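Local coordinates for DUF4136 domain-containing protein (Bacteroides thetaiotaomicron, PDB 4F54), which is of unknown function but belongs to the DUF4136 family and is probably a lipoprotein of the bacterial envelope, at residues T99-Q103 / P104-W108; L62-Y65 / T66-E70. One frame throughout, in Å; residues are numbered along the deposited sequence.

Contact 1: residues T99-Q103 / P104-W108; sequences TGYTQ and PEWWW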
# COMPACT_ATOMS: atom_id res chain seq x y z
N THR A 99 -2.10 -19.50 -1.50
CA THR A 99 -1.57 -20.83 -1.81
C THR A 99 -1.86 -21.24 -3.25
O THR A 99 -3.01 -21.18 -3.69
CB THR A 99 -2.12 -21.89 -0.83
OG1 THR A 99 -2.03 -21.37 0.50
CG2 THR A 99 -1.32 -23.19 -0.93
N GLY A 100 -0.80 -21.58 -3.99
CA GLY A 100 -0.89 -21.89 -5.42
C GLY A 100 -1.13 -20.70 -6.35
O GLY A 100 -1.79 -20.85 -7.39
N TYR A 101 -0.56 -19.53 -6.02
CA TYR A 101 -0.94 -18.23 -6.67
C TYR A 101 -0.69 -18.02 -8.17
O TYR A 101 -1.60 -17.71 -8.92
CB TYR A 101 -0.32 -17.04 -5.92
CG TYR A 101 1.20 -16.85 -6.00
CD1 TYR A 101 2.06 -17.59 -5.18
CD2 TYR A 101 1.77 -15.90 -6.87
CE1 TYR A 101 3.44 -17.40 -5.23
CE2 TYR A 101 3.15 -15.71 -6.93
CZ TYR A 101 3.97 -16.45 -6.10
OH TYR A 101 5.33 -16.27 -6.16
N THR A 102 0.54 -18.11 -8.63
CA THR A 102 0.82 -17.77 -10.03
C THR A 102 0.77 -16.23 -10.33
O THR A 102 1.76 -15.74 -10.84
CB THR A 102 0.01 -18.66 -11.01
OG1 THR A 102 -1.29 -18.12 -11.23
CG2 THR A 102 -0.12 -20.11 -10.47
N GLN A 103 -0.28 -15.45 -10.02
CA GLN A 103 -0.22 -13.97 -10.36
C GLN A 103 0.86 -13.25 -9.51
O GLN A 103 0.86 -13.39 -8.28
CB GLN A 103 -1.56 -13.28 -10.15
CG GLN A 103 -1.70 -11.84 -10.65
CD GLN A 103 -1.76 -11.79 -12.17
OE1 GLN A 103 -2.36 -12.69 -12.79
NE2 GLN A 103 -1.09 -10.80 -12.79
N PRO A 104 1.80 -12.49 -10.15
CA PRO A 104 2.79 -11.79 -9.34
C PRO A 104 2.17 -10.85 -8.29
O PRO A 104 2.68 -10.75 -7.16
CB PRO A 104 3.59 -11.00 -10.37
CG PRO A 104 3.50 -11.82 -11.62
CD PRO A 104 2.08 -12.38 -11.60
N GLU A 105 1.05 -10.21 -8.65
CA GLU A 105 0.22 -9.40 -7.74
C GLU A 105 -0.76 -10.36 -7.04
O GLU A 105 -1.97 -10.35 -7.30
CB GLU A 105 -0.54 -8.34 -8.53
CG GLU A 105 0.35 -7.36 -9.27
CD GLU A 105 0.84 -7.82 -10.63
OE1 GLU A 105 0.39 -8.88 -11.11
OE2 GLU A 105 1.75 -7.13 -11.18
N TRP A 106 -0.23 -11.19 -6.15
CA TRP A 106 -0.99 -12.31 -5.57
C TRP A 106 -2.09 -11.81 -4.68
O TRP A 106 -3.06 -12.50 -4.49
CB TRP A 106 -0.09 -13.34 -4.85
CG TRP A 106 1.12 -12.78 -4.14
CD1 TRP A 106 2.43 -12.79 -4.58
CD2 TRP A 106 1.15 -12.08 -2.84
NE1 TRP A 106 3.26 -12.15 -3.68
CE2 TRP A 106 2.55 -11.69 -2.62
CE3 TRP A 106 0.18 -11.74 -1.87
CZ2 TRP A 106 2.96 -11.01 -1.48
CZ3 TRP A 106 0.62 -11.05 -0.73
CH2 TRP A 106 1.98 -10.68 -0.55
N TRP A 107 -1.98 -10.57 -4.19
CA TRP A 107 -2.94 -10.00 -3.26
C TRP A 107 -4.23 -9.84 -3.95
O TRP A 107 -5.23 -9.81 -3.28
CB TRP A 107 -2.42 -8.70 -2.64
CG TRP A 107 -1.70 -7.79 -3.60
CD1 TRP A 107 -2.25 -6.73 -4.33
CD2 TRP A 107 -0.28 -7.83 -3.98
NE1 TRP A 107 -1.30 -6.13 -5.10
CE2 TRP A 107 -0.07 -6.74 -4.90
CE3 TRP A 107 0.80 -8.64 -3.64
CZ2 TRP A 107 1.15 -6.52 -5.51
CZ3 TRP A 107 2.05 -8.37 -4.23
CH2 TRP A 107 2.21 -7.30 -5.14
N TRP A 108 -4.25 -9.75 -5.29
CA TRP A 108 -5.51 -9.69 -6.04
C TRP A 108 -6.35 -10.91 -5.87
O TRP A 108 -7.55 -10.87 -6.18
CB TRP A 108 -5.31 -9.54 -7.53
CG TRP A 108 -4.67 -8.25 -7.94
CD1 TRP A 108 -4.56 -7.06 -7.22
CD2 TRP A 108 -4.05 -7.99 -9.21
NE1 TRP A 108 -3.91 -6.11 -7.95
CE2 TRP A 108 -3.57 -6.61 -9.15
CE3 TRP A 108 -3.83 -8.75 -10.36
CZ2 TRP A 108 -2.90 -6.02 -10.21
CZ3 TRP A 108 -3.18 -8.12 -11.43
CH2 TRP A 108 -2.73 -6.80 -11.34

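Contact 2: residues L62-Y65 / T66-E70; sequences LAAY and TENME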
# COMPACT_ATOMS: atom_id res chain seq x y z
N LEU A 62 -1.15 4.88 9.44
CA LEU A 62 -1.75 5.83 8.48
C LEU A 62 -1.19 7.24 8.64
O LEU A 62 -0.88 7.92 7.65
CB LEU A 62 -3.28 5.80 8.63
CG LEU A 62 -3.94 4.46 8.31
CD1 LEU A 62 -5.41 4.45 8.69
CD2 LEU A 62 -3.72 4.19 6.80
N ALA A 63 -0.97 7.68 9.90
CA ALA A 63 -0.36 9.00 10.12
C ALA A 63 1.05 9.08 9.51
O ALA A 63 1.45 10.15 8.98
CB ALA A 63 -0.33 9.36 11.63
N ALA A 64 1.80 7.96 9.54
CA ALA A 64 3.17 7.93 8.96
C ALA A 64 3.11 8.14 7.43
O ALA A 64 3.92 8.87 6.88
CB ALA A 64 3.95 6.66 9.33
N TYR A 65 2.13 7.52 6.76
CA TYR A 65 1.90 7.78 5.29
C TYR A 65 1.61 9.25 5.07
O TYR A 65 2.19 9.87 4.18
CB TYR A 65 0.78 6.88 4.74
CG TYR A 65 1.32 5.46 4.50
CD1 TYR A 65 2.22 5.21 3.46
CD2 TYR A 65 0.99 4.39 5.33
CE1 TYR A 65 2.79 3.94 3.25
CE2 TYR A 65 1.53 3.14 5.11
CZ TYR A 65 2.42 2.91 4.07
OH TYR A 65 2.98 1.65 3.86
N THR A 66 0.66 9.77 5.85
CA THR A 66 0.30 11.19 5.72
C THR A 66 1.47 12.14 5.87
O THR A 66 1.69 13.01 5.02
CB THR A 66 -0.84 11.52 6.70
OG1 THR A 66 -2.00 10.79 6.29
CG2 THR A 66 -1.12 13.06 6.72
N GLU A 67 2.23 11.96 6.94
CA GLU A 67 3.42 12.78 7.20
C GLU A 67 4.46 12.66 6.07
O GLU A 67 5.01 13.62 5.59
CB GLU A 67 4.01 12.42 8.56
CG GLU A 67 3.07 12.85 9.68
CD GLU A 67 3.34 12.17 11.01
OE1 GLU A 67 4.47 11.68 11.23
OE2 GLU A 67 2.37 12.07 11.80
N ASN A 68 4.71 11.44 5.64
CA ASN A 68 5.67 11.23 4.58
C ASN A 68 5.30 11.88 3.26
O ASN A 68 6.14 12.49 2.62
CB ASN A 68 5.94 9.72 4.36
CG ASN A 68 7.04 9.20 5.25
OD1 ASN A 68 8.25 9.48 5.00
ND2 ASN A 68 6.65 8.46 6.32
N MSE A 69 4.00 11.81 2.90
CA MSE A 69 3.54 12.40 1.65
C MSE A 69 3.65 13.91 1.73
O MSE A 69 4.09 14.56 0.78
CB MSE A 69 2.12 11.98 1.32
CG MSE A 69 2.04 10.52 1.01
SE MSE A 69 2.84 10.13 -0.74
CE MSE A 69 1.43 10.86 -1.86
N GLU A 70 3.31 14.45 2.87
CA GLU A 70 3.46 15.90 3.03
C GLU A 70 4.92 16.32 2.93
O GLU A 70 5.22 17.35 2.32
CB GLU A 70 2.82 16.36 4.32
CG GLU A 70 1.28 16.30 4.29
CD GLU A 70 0.63 16.32 5.64
OE1 GLU A 70 1.33 16.36 6.68
OE2 GLU A 70 -0.62 16.30 5.66

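Contact 1: residues T99-Q103 / P104-W108
Gln103 and Glu105 are joined by the one hydrogen bond between side chains here. Gln103 NE2 lies 2.9 Å from Glu105 OE1, the N-H points almost straight at the oxygen (175°), and OE1 sits practically in the amide plane, with amide and carboxylate nearly coplanar. Both chains bend at chi2 to make this possible; in Gln103, CG trans to the backbone N (chi1 -171°) starts the chain toward the carboxylate. Glu105 is also the centre of an inverse gamma turn, with a weak bond from Trp106 N to Pro104 O.

Aromatic packing forms the second group. The five-membered ring of Trp106 turns its edge to a face of Tyr101 in a T-shaped pair, centroids 5.0 Å apart and planes at 74°. Trp106 CD1 stands over that face, 3.8 Å from Tyr101 CE2, and Tyr101 CD2 also rests on Trp106 CB. Tyr101 is poorly ordered, so the looser partner of the pair is probably Tyr101, while Trp106 is buried.

Trp108 packs against both polar partners: Glu105 CB lies over the centre of its ring, while its CZ3 approaches Gln103 NE2 at 3.7 Å. An alanine in place of Glu105 would keep CB over that ring, but would probably leave the Gln103 amide without its carboxylate mate and freer to turn.

The segment belongs to the long loop between strand 85-92 and helix 116-119. Trp106 NE1 bonds to Tyr133 O in another loop, Trp108 stacks on Trp125, and Trp107 NE1 reaches Glu143 OE2 on strand 139-146, tying this aromatic-rich loop to the sheet.

Contact 2: residues L62-Y65 / T66-E70
Between Leu62-Tyr65 and Thr66-Glu70 the backbone runs as unbroken alpha-helix, each carbonyl accepting from the amide four residues on: Thr66 N to Leu62 O at 3.0 Å, Glu67 N to Ala63 O at 2.8 Å, Asn68 N to Ala64 O, and Met69 N to Tyr65 O.

Asn68 adds a side-chain bond to this pattern. Its ND2 lies 2.8 Å from Ala64 O, the same oxygen that accepts from Asn68 N, so two donors of one residue grip a single carbonyl. They come from opposite faces of the carbonyl plane: the backbone N is tilted 27° from it, whereas ND2 stands well above it and makes a less straight bond (150°). ND2 also donates to Asn185 OD1 on helix 179-189, which helps fix the rotation of the amide and links the two helices.

Glu67 lies alongside the preceding turn. CG is trans to the carbonyl carbon (chi1 -68°) and the chain is extended beyond it, which lays CG 3.2 Å from Ala63 O and brings OE2 to 3.8 Å from Ala63 CB. This is van der Waals contact with the helix wall. In Met69, present as selenomethionine, CG similarly rests 3.2 Å from Tyr65 O before bends at chi2 and chi3 carry the chain away from that turn.

The buried side of the helix packs on the sheet and, alongside, against helix 179-189. Tyr65 meets Leu37 and Val89 on the strands and Val184 and Phe188 on helix 179-189, with its OH bonded to Thr142 OG1 of strand 139-146; Met69 packs on Phe35, Leu85 and Ile87, and Leu62 on Leu37.

Overall arrangement
Contact 1 and contact 2 fall on opposite sides of the chain's centre, with their own centres 28 Å apart and their nearest atoms about 13 Å apart, so they do not touch. In sequence they are in series: helix 56-70 ends before strand 85-92, and the loop holding 99-108 follows that strand. The mixed sheet relates them structurally. Strand 139-146 shares a hydrogen bond with each region, through Glu143 for contact 1 and Thr142 for contact 2. One contact is a loop rich in aromatic residues, the other a regular helix packed on strands. Neither contact includes a bound ligand, and no active site is established.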